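Local coordinates for class II aldolase/adducin N-terminal domain-containing protein (Thermoplasma acidophilum, PDB 3M4R) that binds a zinc ion in its N-terminal class II aldolase-like domain and probably acts as an oxidoreductase of the short-chain dehydrogenase/reductase family, at residues A85-D90 and H120-Y125; S114-L119 and R186-L191; F127-H132 and K198-R203. All coordinates share one frame; numbering follows the deposited sequence.

From the N terminus, interaction 1 opens just after helix 80-85 and ends at residues 120-125, closing a loop that contains helix 94-103. Interaction 2 begins inside that loop, at residues 114-119, and closes far later on strand 189-194, so the two cross; both use helix 117-121. Interaction 3 starts only after interaction 1 has closed, with strand 127-131, and ends on helix 197-215, crossing interaction 2 in turn. Strands 127-131 and 189-194 are neighbours in the central sheet, and the segments of interactions 2 and 3 together supply the four protein ligands of one zinc ion. Interaction 1 joins the loop after helix 80-85 to the end of helix 117-121.

Interaction 1. Residues A85-D90 and H120-Y125; sequences AAAKID and HAFLPY
The CA atoms of Ala87 and Phe122, the nearest pair between the two backbones, stand 7.7 Å apart, a gap spanned by one aromatic side chain. The side chain of Phe122, the residue after helix 117-121, leaves the backbone with CG anti to its carbonyl carbon (chi1 -70°), which carries the far end of the ring towards Ala86 and Ala87. CZ meets the backbone here, 3.8 Å from Ala87 N, and also lies 4.2 Å from Ala86 CB; CE1 takes the methyl of Ala87, at 4.0 Å from its CB. The ring packs on two methyl groups and on the backbone between them, without a hydrogen bond across. Residues 86-88 keep helical backbone angles beyond helix 80-85, and the bond from Ile89 N to Ala86 O, 2.8 Å long, holds this turn together. In this AraD-like domain the pair lies within the layer of helices packed on the central sheet, the nearest atom of the Phe122 side chain about 14 Å from the zinc ion. Replacing Phe122 by an alanine is likely to open a gap beside Ala86 and Ala87 and leave their methyl groups without the ring they pack on. The ring also touches Phe118, and Ala169 and Met173 of helix 166-175, while Lys170 of that helix donates to Ala87 O. Lys44 NZ bonds to the carbonyl oxygens of His120, Leu123 and Tyr125, gathering the chain around the inverse gamma turn centred on Pro124.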
ATOM      1  N   ALA A  85      10.077  10.709  -9.796  1.00 21.50           N
ATOM      2  CA  ALA A  85      11.346  10.887 -10.506  1.00 21.55           C
ATOM      3  C   ALA A  85      12.276   9.746 -10.201  1.00 20.75           C
ATOM      4  O   ALA A  85      13.173   9.493 -10.953  1.00 20.98           O
ATOM      5  CB  ALA A  85      12.023  12.239 -10.130  1.00 20.32           C
ATOM      6  N   ALA A  86      12.048   9.050  -9.090  1.00 21.84           N
ATOM      7  CA  ALA A  86      12.875   7.894  -8.683  1.00 22.08           C
ATOM      8  C   ALA A  86      12.726   6.705  -9.621  1.00 23.17           C
ATOM      9  O   ALA A  86      13.596   5.821  -9.649  1.00 21.99           O
ATOM     10  CB  ALA A  86      12.494   7.437  -7.216  1.00 22.30           C
ATOM     11  N   ALA A  87      11.624   6.665 -10.375  1.00 25.13           N
ATOM     12  CA  ALA A  87      11.351   5.551 -11.298  1.00 26.44           C
ATOM     13  C   ALA A  87      12.430   5.410 -12.345  1.00 28.30           C
ATOM     14  O   ALA A  87      12.644   4.321 -12.854  1.00 28.88           O
ATOM     15  CB  ALA A  87       9.982   5.724 -11.964  1.00 26.67           C
ATOM     16  N   LYS A  88      13.112   6.514 -12.646  1.00 29.33           N
ATOM     17  CA  LYS A  88      14.283   6.555 -13.551  1.00 30.82           C
ATOM     18  C   LYS A  88      15.474   5.844 -12.977  1.00 30.45           C
ATOM     19  O   LYS A  88      16.366   5.481 -13.709  1.00 30.75           O
ATOM     20  CB  LYS A  88      14.755   8.020 -13.797  1.00 31.34           C
ATOM     21  CG  LYS A  88      14.044   8.783 -14.926  1.00 35.54           C
ATOM     22  CD  LYS A  88      12.498   8.867 -14.722  1.00 40.67           C
ATOM     23  CE  LYS A  88      11.732   8.830 -16.075  1.00 42.31           C
ATOM     24  NZ  LYS A  88      10.503   7.963 -15.955  1.00 43.18           N
ATOM     25  N   ILE A  89      15.540   5.707 -11.661  1.00 30.73           N
ATOM     26  CA  ILE A  89      16.740   5.189 -11.041  1.00 30.84           C
ATOM     27  C   ILE A  89      16.690   3.673 -11.163  1.00 32.13           C
ATOM     28  O   ILE A  89      15.623   3.048 -11.055  1.00 31.72           O
ATOM     29  CB  ILE A  89      16.879   5.659  -9.594  1.00 30.73           C
ATOM     30  CG1 ILE A  89      17.150   7.169  -9.579  1.00 32.30           C
ATOM     31  CG2 ILE A  89      17.975   4.913  -8.867  1.00 28.82           C
ATOM     32  CD1 ILE A  89      17.089   7.815  -8.191  1.00 35.11           C
ATOM     33  N   ASP A  90      17.857   3.095 -11.426  1.00 33.23           N
ATOM     34  CA  ASP A  90      17.957   1.661 -11.690  1.00 34.04           C
ATOM     35  C   ASP A  90      17.878   0.861 -10.392  1.00 33.38           C
ATOM     36  O   ASP A  90      16.951   0.063 -10.202  1.00 33.51           O
ATOM     37  CB  ASP A  90      19.243   1.362 -12.483  1.00 34.89           C
ATOM     38  CG  ASP A  90      19.022   1.449 -13.987  1.00 37.17           C
ATOM     39  OD1 ASP A  90      17.860   1.200 -14.406  1.00 42.14           O
ATOM     40  OD2 ASP A  90      19.980   1.744 -14.739  1.00 38.74           O
ATOM     41  N   HIS A 120       3.702   2.461  -3.059  1.00 23.19           N
ATOM     42  CA  HIS A 120       2.552   3.358  -3.097  1.00 23.14           C
ATOM     43  C   HIS A 120       2.673   4.413  -4.206  1.00 22.55           C
ATOM     44  O   HIS A 120       1.700   4.711  -4.980  1.00 22.78           O
ATOM     45  CB  HIS A 120       2.435   4.004  -1.731  1.00 23.16           C
ATOM     46  CG  HIS A 120       2.080   3.017  -0.655  1.00 22.75           C
ATOM     47  ND1 HIS A 120       0.771   2.813  -0.257  1.00 19.79           N
ATOM     48  CD2 HIS A 120       2.840   2.169   0.080  1.00 22.34           C
ATOM     49  CE1 HIS A 120       0.751   1.869   0.678  1.00 21.56           C
ATOM     50  NE2 HIS A 120       1.989   1.460   0.907  1.00 22.85           N
ATOM     51  N   ALA A 121       3.846   5.018  -4.253  1.00 20.83           N
ATOM     52  CA  ALA A 121       4.087   6.138  -5.193  1.00 20.81           C
ATOM     53  C   ALA A 121       3.966   5.673  -6.620  1.00 20.31           C
ATOM     54  O   ALA A 121       3.458   6.400  -7.462  1.00 20.79           O
ATOM     55  CB  ALA A 121       5.508   6.799  -4.961  1.00 18.99           C
ATOM     56  N   PHE A 122       4.423   4.450  -6.877  1.00 20.89           N
ATOM     57  CA  PHE A 122       4.537   3.913  -8.223  1.00 21.46           C
ATOM     58  C   PHE A 122       3.258   3.221  -8.742  1.00 22.66           C
ATOM     59  O   PHE A 122       3.263   2.767  -9.862  1.00 23.28           O
ATOM     60  CB  PHE A 122       5.662   2.900  -8.318  1.00 20.72           C
ATOM     61  CG  PHE A 122       7.053   3.479  -8.217  1.00 21.92           C
ATOM     62  CD1 PHE A 122       7.305   4.830  -8.357  1.00 23.32           C
ATOM     63  CD2 PHE A 122       8.122   2.629  -8.031  1.00 21.76           C
ATOM     64  CE1 PHE A 122       8.604   5.300  -8.285  1.00 23.02           C
ATOM     65  CE2 PHE A 122       9.415   3.079  -7.966  1.00 23.37           C
ATOM     66  CZ  PHE A 122       9.662   4.416  -8.083  1.00 23.71           C
ATOM     67  N   LEU A 123       2.192   3.195  -7.969  1.00 22.95           N
ATOM     68  CA  LEU A 123       0.901   2.686  -8.459  1.00 24.31           C
ATOM     69  C   LEU A 123      -0.038   3.869  -8.661  1.00 26.26           C
ATOM     70  O   LEU A 123      -0.261   4.673  -7.725  1.00 26.51           O
ATOM     71  CB  LEU A 123       0.320   1.713  -7.449  1.00 24.20           C
ATOM     72  CG  LEU A 123       0.994   0.338  -7.423  1.00 23.27           C
ATOM     73  CD1 LEU A 123       0.482  -0.493  -6.212  1.00 21.97           C
ATOM     74  CD2 LEU A 123       0.747  -0.361  -8.726  1.00 25.02           C
ATOM     75  N   PRO A 124      -0.588   4.013  -9.888  1.00 27.25           N
ATOM     76  CA  PRO A 124      -1.275   5.240 -10.222  1.00 27.93           C
ATOM     77  C   PRO A 124      -2.753   5.181  -9.895  1.00 28.49           C
ATOM     78  O   PRO A 124      -3.612   5.339 -10.816  1.00 29.90           O
ATOM     79  CB  PRO A 124      -1.087   5.319 -11.751  1.00 28.85           C
ATOM     80  CG  PRO A 124      -1.130   3.913 -12.175  1.00 27.56           C
ATOM     81  CD  PRO A 124      -0.348   3.192 -11.088  1.00 27.75           C
ATOM     82  N   TYR A 125      -3.040   4.915  -8.634  1.00 26.67           N
ATOM     83  CA  TYR A 125      -4.361   5.008  -8.075  1.00 25.82           C
ATOM     84  C   TYR A 125      -4.272   5.893  -6.837  1.00 25.02           C
ATOM     85  O   TYR A 125      -3.233   5.951  -6.136  1.00 23.32           O
ATOM     86  CB  TYR A 125      -4.885   3.618  -7.688  1.00 26.93           C
ATOM     87  CG  TYR A 125      -5.785   2.897  -8.709  1.00 28.13           C
ATOM     88  CD1 TYR A 125      -7.069   3.365  -8.984  1.00 33.34           C
ATOM     89  CD2 TYR A 125      -5.371   1.712  -9.333  1.00 31.63           C
ATOM     90  CE1 TYR A 125      -7.923   2.722  -9.914  1.00 33.90           C
ATOM     91  CE2 TYR A 125      -6.219   1.015 -10.236  1.00 32.78           C
ATOM     92  CZ  TYR A 125      -7.501   1.537 -10.536  1.00 35.33           C
ATOM     93  OH  TYR A 125      -8.369   0.896 -11.428  1.00 36.85           O
TER

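Interaction 2. Residues S114-L119 and R186-L191; sequences SVETFL and RKHGLL. With ZN (zinc ion), chain B.
The imidazole of His188 and the carboxylate of Glu116 are nearly coplanar, their planes 14° apart, with Glu116 CD lying at the edge of the ring, in its plane. Between them sits the zinc ion, bound by His188 NE2 at 2.0 Å and by both oxygens of Glu116, so that the carboxylate is a bidentate ligand: the metal is 2.3 Å from Glu116 OE1 and 2.3 Å from Glu116 OE2. Glu116 OE2 and His188 NE2 are only 3.1 Å apart, yet they come together as ligands of one metal and not as a hydrogen-bonded pair. A water 2.0 Å from the zinc, together with His130 and His132, completes the site, a three-histidine and one-glutamate set. The His130 ring meets that of His188 with planes about 85° apart, and Asn40 ND2 donates to Glu116 OE1, a second hold on the carboxylate. The imidazole of His188 is put at the metal by a first torsion that sets CG anti to the backbone N (chi1 -176°). Glu116 is carried by a type I turn from Ser114 to Thr117, in which Ser114 OG accepts from Glu116 N as an ST turn and Thr117 OG1 donates to Ser114 O at 2.6 Å, on a lone pair in the carbonyl plane. Beyond the turn, Leu119 CB packs on Leu191 CD2 at 4.2 Å. His188 and Gly189 form a classic beta bulge against strand 182-185; at Gly189 a side chain would strike the carbonyl oxygen of His188. Leu168 of helix 166-175 touches both Leu119 and His188, Val172 of the same helix lies on Leu191, and strand 189-194 runs between strands 127-131 and 182-185.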
ATOM      1  N   SER A 114       7.073   5.234   5.768  1.00 20.19           N
ATOM      2  CA  SER A 114       7.225   3.792   5.521  1.00 21.10           C
ATOM      3  C   SER A 114       8.384   3.506   4.573  1.00 21.03           C
ATOM      4  O   SER A 114       8.499   4.154   3.534  1.00 21.65           O
ATOM      5  CB  SER A 114       5.945   3.231   4.866  1.00 21.24           C
ATOM      6  OG  SER A 114       6.085   1.832   4.560  1.00 22.91           O
ATOM      7  N   VAL A 115       9.224   2.542   4.934  1.00 23.47           N
ATOM      8  CA  VAL A 115      10.256   2.000   4.003  1.00 23.86           C
ATOM      9  C   VAL A 115       9.660   1.402   2.701  1.00 24.32           C
ATOM     10  O   VAL A 115      10.382   1.219   1.695  1.00 23.15           O
ATOM     11  CB  VAL A 115      11.250   0.994   4.706  1.00 25.63           C
ATOM     12  CG1 VAL A 115      11.968   1.683   5.865  1.00 22.99           C
ATOM     13  CG2 VAL A 115      10.535  -0.302   5.221  1.00 25.10           C
ATOM     14  N   GLU A 116       8.338   1.178   2.669  1.00 23.81           N
ATOM     15  CA  GLU A 116       7.660   0.685   1.456  1.00 23.75           C
ATOM     16  C   GLU A 116       6.973   1.750   0.658  1.00 23.16           C
ATOM     17  O   GLU A 116       6.122   1.432  -0.187  1.00 22.75           O
ATOM     18  CB  GLU A 116       6.631  -0.413   1.851  1.00 23.38           C
ATOM     19  CG  GLU A 116       7.322  -1.448   2.711  1.00 24.15           C
ATOM     20  CD  GLU A 116       6.677  -2.810   2.707  1.00 26.46           C
ATOM     21  OE1 GLU A 116       5.879  -3.055   3.667  1.00 25.67           O
ATOM     22  OE2 GLU A 116       7.003  -3.638   1.793  1.00 26.04           O
ATOM     23  N   THR A 117       7.366   3.013   0.859  1.00 21.97           N
ATOM     24  CA  THR A 117       6.684   4.122   0.233  1.00 21.10           C
ATOM     25  C   THR A 117       6.639   4.029  -1.266  1.00 21.46           C
ATOM     26  O   THR A 117       5.652   4.463  -1.888  1.00 21.09           O
ATOM     27  CB  THR A 117       7.305   5.500   0.675  1.00 22.18           C
ATOM     28  OG1 THR A 117       7.016   5.711   2.069  1.00 20.17           O
ATOM     29  CG2 THR A 117       6.730   6.623  -0.143  1.00 21.88           C
ATOM     30  N   PHE A 118       7.689   3.511  -1.874  1.00 21.01           N
ATOM     31  CA  PHE A 118       7.703   3.436  -3.338  1.00 22.28           C
ATOM     32  C   PHE A 118       6.680   2.458  -3.920  1.00 22.74           C
ATOM     33  O   PHE A 118       6.241   2.662  -5.046  1.00 21.52           O
ATOM     34  CB  PHE A 118       9.069   3.137  -3.881  1.00 22.31           C
ATOM     35  CG  PHE A 118      10.011   4.319  -3.779  1.00 21.42           C
ATOM     36  CD1 PHE A 118       9.815   5.427  -4.564  1.00 22.33           C
ATOM     37  CD2 PHE A 118      11.016   4.342  -2.846  1.00 19.89           C
ATOM     38  CE1 PHE A 118      10.660   6.529  -4.463  1.00 24.61           C
ATOM     39  CE2 PHE A 118      11.885   5.445  -2.752  1.00 24.36           C
ATOM     40  CZ  PHE A 118      11.692   6.540  -3.566  1.00 20.90           C
ATOM     41  N   LEU A 119       6.219   1.466  -3.141  1.00 23.71           N
ATOM     42  CA  LEU A 119       5.091   0.616  -3.638  1.00 24.03           C
ATOM     43  C   LEU A 119       3.866   1.472  -3.916  1.00 24.31           C
ATOM     44  O   LEU A 119       3.076   1.243  -4.881  1.00 24.40           O
ATOM     45  CB  LEU A 119       4.694  -0.480  -2.641  1.00 24.92           C
ATOM     46  CG  LEU A 119       5.739  -1.504  -2.204  1.00 27.01           C
ATOM     47  CD1 LEU A 119       5.166  -2.503  -1.154  1.00 25.12           C
ATOM     48  CD2 LEU A 119       6.324  -2.244  -3.417  1.00 25.20           C
ATOM     49  N   ARG A 186       4.316 -12.881  -3.639  1.00 21.86           N
ATOM     50  CA  ARG A 186       4.549 -14.147  -2.979  1.00 22.27           C
ATOM     51  C   ARG A 186       5.547 -14.006  -1.847  1.00 22.24           C
ATOM     52  O   ARG A 186       6.554 -13.332  -1.987  1.00 21.70           O
ATOM     53  CB  ARG A 186       4.991 -15.237  -3.961  1.00 22.61           C
ATOM     54  CG  ARG A 186       3.920 -15.531  -5.001  1.00 23.13           C
ATOM     55  CD  ARG A 186       4.269 -16.752  -5.858  1.00 22.31           C
ATOM     56  NE  ARG A 186       4.137 -17.988  -5.106  1.00 22.20           N
ATOM     57  CZ  ARG A 186       3.754 -19.151  -5.622  1.00 21.56           C
ATOM     58  NH1 ARG A 186       3.691 -20.204  -4.837  1.00 19.75           N
ATOM     59  NH2 ARG A 186       3.416 -19.256  -6.905  1.00 21.26           N
ATOM     60  N   LYS A 187       5.215 -14.641  -0.727  1.00 22.13           N
ATOM     61  CA  LYS A 187       6.018 -14.634   0.499  1.00 22.99           C
ATOM     62  C   LYS A 187       6.207 -13.265   1.128  1.00 23.53           C
ATOM     63  O   LYS A 187       7.195 -13.064   1.856  1.00 23.53           O
ATOM     64  CB  LYS A 187       7.380 -15.291   0.275  1.00 23.34           C
ATOM     65  CG  LYS A 187       7.309 -16.631  -0.391  1.00 25.55           C
ATOM     66  CD  LYS A 187       8.581 -17.500  -0.128  1.00 27.11           C
ATOM     67  CE  LYS A 187       8.519 -18.787  -0.926  1.00 29.15           C
ATOM     68  NZ  LYS A 187       9.850 -19.054  -1.534  1.00 31.13           N
ATOM     69  N   HIS A 188       5.289 -12.331   0.813  1.00 23.41           N
ATOM     70  CA  HIS A 188       5.329 -10.957   1.303  1.00 23.66           C
ATOM     71  C   HIS A 188       3.921 -10.504   1.671  1.00 22.79           C
ATOM     72  O   HIS A 188       3.653 -10.253   2.824  1.00 21.97           O
ATOM     73  CB  HIS A 188       5.924 -10.027   0.233  1.00 23.72           C
ATOM     74  CG  HIS A 188       6.103  -8.594   0.674  1.00 26.77           C
ATOM     75  ND1 HIS A 188       6.724  -7.657  -0.128  1.00 25.09           N
ATOM     76  CD2 HIS A 188       5.747  -7.935   1.811  1.00 28.85           C
ATOM     77  CE1 HIS A 188       6.704  -6.478   0.474  1.00 31.05           C
ATOM     78  NE2 HIS A 188       6.142  -6.621   1.664  1.00 28.33           N
ATOM     79  N   GLY A 189       3.029 -10.367   0.695  1.00 22.91           N
ATOM     80  CA  GLY A 189       1.684  -9.912   1.009  1.00 23.21           C
ATOM     81  C   GLY A 189       0.910  -9.509  -0.218  1.00 23.40           C
ATOM     82  O   GLY A 189       1.035 -10.125  -1.290  1.00 22.58           O
ATOM     83  N   LEU A 190       0.115  -8.454  -0.054  1.00 23.47           N
ATOM     84  CA  LEU A 190      -0.826  -8.034  -1.063  1.00 23.48           C
ATOM     85  C   LEU A 190      -0.832  -6.535  -1.212  1.00 23.17           C
ATOM     86  O   LEU A 190      -0.741  -5.801  -0.220  1.00 24.40           O
ATOM     87  CB  LEU A 190      -2.215  -8.486  -0.661  1.00 22.26           C
ATOM     88  CG  LEU A 190      -3.399  -8.101  -1.565  1.00 22.15           C
ATOM     89  CD1 LEU A 190      -3.320  -8.730  -2.983  1.00 20.02           C
ATOM     90  CD2 LEU A 190      -4.663  -8.631  -0.872  1.00 18.70           C
ATOM     91  N   LEU A 191      -1.008  -6.092  -2.455  1.00 22.63           N
ATOM     92  CA  LEU A 191      -1.355  -4.737  -2.756  1.00 21.08           C
ATOM     93  C   LEU A 191      -2.709  -4.652  -3.429  1.00 21.89           C
ATOM     94  O   LEU A 191      -2.989  -5.362  -4.414  1.00 21.62           O
ATOM     95  CB  LEU A 191      -0.333  -4.145  -3.685  1.00 21.19           C
ATOM     96  CG  LEU A 191       1.051  -3.887  -3.085  1.00 21.18           C
ATOM     97  CD1 LEU A 191       2.044  -3.902  -4.235  1.00 17.47           C
ATOM     98  CD2 LEU A 191       1.065  -2.526  -2.310  1.00 19.79           C
TER
HETATM   99 ZN    ZN B 220       5.603  -5.154   2.845  1.00 37.37          ZN
HETATM  100  O   HOH W   1       7.341  -5.576   3.788  1.00 21.59           O

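Interaction 3. Residues F127-H132 and K198-R203; sequences FVMHSH and KEAYDR. With ZN (zinc ion), chain B.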
ATOM      1  N   PHE A 127      -5.731   5.743  -3.864  1.00 23.03           N
ATOM      2  CA  PHE A 127      -5.552   4.998  -2.606  1.00 22.81           C
ATOM      3  C   PHE A 127      -4.839   3.681  -2.895  1.00 22.37           C
ATOM      4  O   PHE A 127      -5.150   3.000  -3.848  1.00 22.25           O
ATOM      5  CB  PHE A 127      -6.925   4.665  -1.933  1.00 22.59           C
ATOM      6  CG  PHE A 127      -7.616   5.853  -1.349  1.00 25.16           C
ATOM      7  CD1 PHE A 127      -8.354   6.726  -2.176  1.00 22.81           C
ATOM      8  CD2 PHE A 127      -7.544   6.113   0.015  1.00 23.41           C
ATOM      9  CE1 PHE A 127      -8.995   7.825  -1.649  1.00 22.75           C
ATOM     10  CE2 PHE A 127      -8.190   7.253   0.549  1.00 21.95           C
ATOM     11  CZ  PHE A 127      -8.908   8.092  -0.283  1.00 23.47           C
ATOM     12  N   VAL A 128      -3.893   3.314  -2.037  1.00 22.99           N
ATOM     13  CA  VAL A 128      -3.174   2.059  -2.122  1.00 21.58           C
ATOM     14  C   VAL A 128      -3.104   1.487  -0.705  1.00 22.55           C
ATOM     15  O   VAL A 128      -2.840   2.203   0.278  1.00 20.93           O
ATOM     16  CB  VAL A 128      -1.741   2.272  -2.644  1.00 22.00           C
ATOM     17  CG1 VAL A 128      -0.967   0.960  -2.661  1.00 19.43           C
ATOM     18  CG2 VAL A 128      -1.741   2.927  -4.046  1.00 20.75           C
HETATM   19  N   MSE A 129      -3.298   0.174  -0.613  1.00 23.47           N
HETATM   20  CA  MSE A 129      -3.223  -0.542   0.651  1.00 23.62           C
HETATM   21  C   MSE A 129      -2.333  -1.760   0.500  1.00 23.70           C
HETATM   22  O   MSE A 129      -2.450  -2.525  -0.461  1.00 23.13           O
HETATM   23  CB  MSE A 129      -4.626  -0.974   1.050  1.00 24.42           C
HETATM   24  CG  MSE A 129      -5.490   0.227   1.369  1.00 28.40           C
HETATM   25 SE   MSE A 129      -7.261  -0.397   1.911  1.00 34.85          SE
HETATM   26  CE  MSE A 129      -7.978   1.387   2.099  1.00 32.15           C
ATOM     27  N   HIS A 130      -1.462  -1.940   1.475  1.00 23.36           N
ATOM     28  CA  HIS A 130      -0.482  -3.003   1.501  1.00 23.50           C
ATOM     29  C   HIS A 130      -0.587  -3.724   2.849  1.00 24.41           C
ATOM     30  O   HIS A 130      -0.445  -3.080   3.879  1.00 23.68           O
ATOM     31  CB  HIS A 130       0.921  -2.423   1.384  1.00 23.54           C
ATOM     32  CG  HIS A 130       1.992  -3.454   1.392  1.00 24.56           C
ATOM     33  ND1 HIS A 130       1.825  -4.698   0.813  1.00 24.80           N
ATOM     34  CD2 HIS A 130       3.229  -3.451   1.947  1.00 23.82           C
ATOM     35  CE1 HIS A 130       2.936  -5.397   0.991  1.00 26.61           C
ATOM     36  NE2 HIS A 130       3.784  -4.675   1.700  1.00 21.73           N
ATOM     37  N   SER A 131      -0.789  -5.048   2.828  1.00 24.80           N
ATOM     38  CA  SER A 131      -0.722  -5.864   4.032  1.00 25.56           C
ATOM     39  C   SER A 131       0.210  -7.073   3.866  1.00 25.40           C
ATOM     40  O   SER A 131       0.580  -7.460   2.770  1.00 25.47           O
ATOM     41  CB  SER A 131      -2.115  -6.364   4.409  1.00 25.46           C
ATOM     42  OG  SER A 131      -2.486  -7.477   3.605  1.00 27.56           O
ATOM     43  N   HIS A 132       0.544  -7.685   4.984  1.00 25.76           N
ATOM     44  CA  HIS A 132       1.269  -8.930   4.994  1.00 26.00           C
ATOM     45  C   HIS A 132       0.286 -10.019   5.467  1.00 25.66           C
ATOM     46  O   HIS A 132       0.583 -10.797   6.360  1.00 26.54           O
ATOM     47  CB  HIS A 132       2.501  -8.830   5.895  1.00 25.64           C
ATOM     48  CG  HIS A 132       3.486  -7.783   5.459  1.00 27.87           C
ATOM     49  ND1 HIS A 132       4.484  -7.330   6.290  1.00 28.78           N
ATOM     50  CD2 HIS A 132       3.619  -7.091   4.293  1.00 25.59           C
ATOM     51  CE1 HIS A 132       5.191  -6.402   5.662  1.00 31.10           C
ATOM     52  NE2 HIS A 132       4.697  -6.248   4.446  1.00 27.18           N
ATOM     53  N   LYS A 198     -12.795   2.908  -0.079  1.00 24.00           N
ATOM     54  CA  LYS A 198     -13.634   1.728  -0.062  1.00 22.90           C
ATOM     55  C   LYS A 198     -13.230   0.747  -1.164  1.00 23.38           C
ATOM     56  O   LYS A 198     -13.182  -0.465  -0.938  1.00 24.82           O
ATOM     57  CB  LYS A 198     -15.136   2.100  -0.226  1.00 23.64           C
ATOM     58  CG  LYS A 198     -16.104   0.935   0.031  1.00 23.26           C
ATOM     59  CD  LYS A 198     -17.567   1.397  -0.004  1.00 23.06           C
ATOM     60  CE  LYS A 198     -18.547   0.256   0.261  1.00 24.42           C
ATOM     61  NZ  LYS A 198     -18.471  -0.780  -0.796  1.00 23.70           N
ATOM     62  N   GLU A 199     -12.995   1.260  -2.370  1.00 23.91           N
ATOM     63  CA  GLU A 199     -12.611   0.420  -3.513  1.00 24.12           C
ATOM     64  C   GLU A 199     -11.364  -0.387  -3.198  1.00 23.63           C
ATOM     65  O   GLU A 199     -11.317  -1.584  -3.447  1.00 23.99           O
ATOM     66  CB  GLU A 199     -12.347   1.255  -4.768  1.00 24.81           C
ATOM     67  CG  GLU A 199     -13.469   1.319  -5.777  1.00 27.33           C
ATOM     68  CD  GLU A 199     -13.162   2.293  -6.900  1.00 32.00           C
ATOM     69  OE1 GLU A 199     -11.954   2.633  -7.150  1.00 33.42           O
ATOM     70  OE2 GLU A 199     -14.122   2.747  -7.516  1.00 33.96           O
ATOM     71  N   ALA A 200     -10.327   0.283  -2.695  1.00 23.42           N
ATOM     72  CA  ALA A 200      -9.084  -0.406  -2.337  1.00 23.74           C
ATOM     73  C   ALA A 200      -9.317  -1.439  -1.225  1.00 23.61           C
ATOM     74  O   ALA A 200      -8.783  -2.550  -1.277  1.00 23.66           O
ATOM     75  CB  ALA A 200      -7.989   0.626  -1.889  1.00 23.10           C
ATOM     76  N   TYR A 201     -10.103  -1.044  -0.229  1.00 24.43           N
ATOM     77  CA  TYR A 201     -10.447  -1.916   0.901  1.00 24.18           C
ATOM     78  C   TYR A 201     -11.246  -3.120   0.449  1.00 23.04           C
ATOM     79  O   TYR A 201     -10.924  -4.248   0.771  1.00 22.41           O
ATOM     80  CB  TYR A 201     -11.311  -1.188   1.926  1.00 24.75           C
ATOM     81  CG  TYR A 201     -11.714  -2.075   3.091  1.00 25.50           C
ATOM     82  CD1 TYR A 201     -10.777  -2.420   4.057  1.00 27.88           C
ATOM     83  CD2 TYR A 201     -13.009  -2.584   3.219  1.00 27.04           C
ATOM     84  CE1 TYR A 201     -11.114  -3.251   5.128  1.00 27.97           C
ATOM     85  CE2 TYR A 201     -13.365  -3.429   4.305  1.00 26.72           C
ATOM     86  CZ  TYR A 201     -12.394  -3.742   5.254  1.00 27.70           C
ATOM     87  OH  TYR A 201     -12.669  -4.558   6.331  1.00 30.19           O
ATOM     88  N   ASP A 202     -12.337  -2.889  -0.253  1.00 23.45           N
ATOM     89  CA  ASP A 202     -13.179  -4.030  -0.663  1.00 23.30           C
ATOM     90  C   ASP A 202     -12.346  -5.040  -1.467  1.00 22.85           C
ATOM     91  O   ASP A 202     -12.518  -6.261  -1.325  1.00 22.42           O
ATOM     92  CB  ASP A 202     -14.395  -3.569  -1.495  1.00 23.54           C
ATOM     93  CG  ASP A 202     -15.473  -2.821  -0.660  1.00 26.66           C
ATOM     94  OD1 ASP A 202     -15.465  -2.869   0.607  1.00 30.21           O
ATOM     95  OD2 ASP A 202     -16.374  -2.214  -1.303  1.00 30.71           O
ATOM     96  N   ARG A 203     -11.462  -4.537  -2.332  1.00 22.33           N
ATOM     97  CA  ARG A 203     -10.610  -5.409  -3.128  1.00 22.49           C
ATOM     98  C   ARG A 203      -9.681  -6.190  -2.234  1.00 22.86           C
ATOM     99  O   ARG A 203      -9.419  -7.375  -2.502  1.00 23.69           O
ATOM    100  CB  ARG A 203      -9.760  -4.643  -4.141  1.00 22.85           C
ATOM    101  CG  ARG A 203     -10.538  -4.127  -5.324  1.00 25.04           C
ATOM    102  CD  ARG A 203      -9.826  -3.095  -6.189  1.00 24.10           C
ATOM    103  NE  ARG A 203     -10.649  -2.848  -7.380  1.00 28.16           N
ATOM    104  CZ  ARG A 203     -10.615  -1.776  -8.154  1.00 26.85           C
ATOM    105  NH1 ARG A 203      -9.783  -0.803  -7.913  1.00 28.04           N
ATOM    106  NH2 ARG A 203     -11.444  -1.689  -9.186  1.00 24.75           N
TER
HETATM  107 ZN    ZN B 220       5.603  -5.154   2.845  1.00 37.37          ZN
HETATM  108  O   HOH W   1       7.341  -5.576   3.788  1.00 21.59           O
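Met129, a selenomethionine, sets CG beside its backbone N (chi1 -67°) and runs straight on from there (chi2 -179°), reaching from its strand to the backbone of helix 197-215 at Ala200 and Tyr201. Its selenium lies 3.6 Å from Tyr201 N and 4.0 Å from Ala200 CB, and CE follows alongside, 4.1 Å from that same methyl. Phe127 adds its own CB, 4.2 Å from Ala200 CB, so the small alanine is met by two residues from one side of the strand. No hydrogen bond crosses the contact. The axes of strand and helix approach to 7.8 Å and cross at -28°, running roughly the same way. This is a helix packed on one face of the central mixed sheet of the class II aldolase-like domain, and the same strand leads into the metal site: His130 NE2 (2.2 Å) and His132 NE2 (2.1 Å) bind the zinc ion, with His130 CE1 in the plane of the His132 ring, at its edge. On the helix, Lys198 NZ forms a salt bridge with Asp202 OD2, donating to its syn lone pair. Strand 127-131 is hydrogen-bonded between strands 40-48 and 189-194; Val128 points away from helix 197-215, whose Tyr201 packs on Leu26 and Ile27 of helix 16-28.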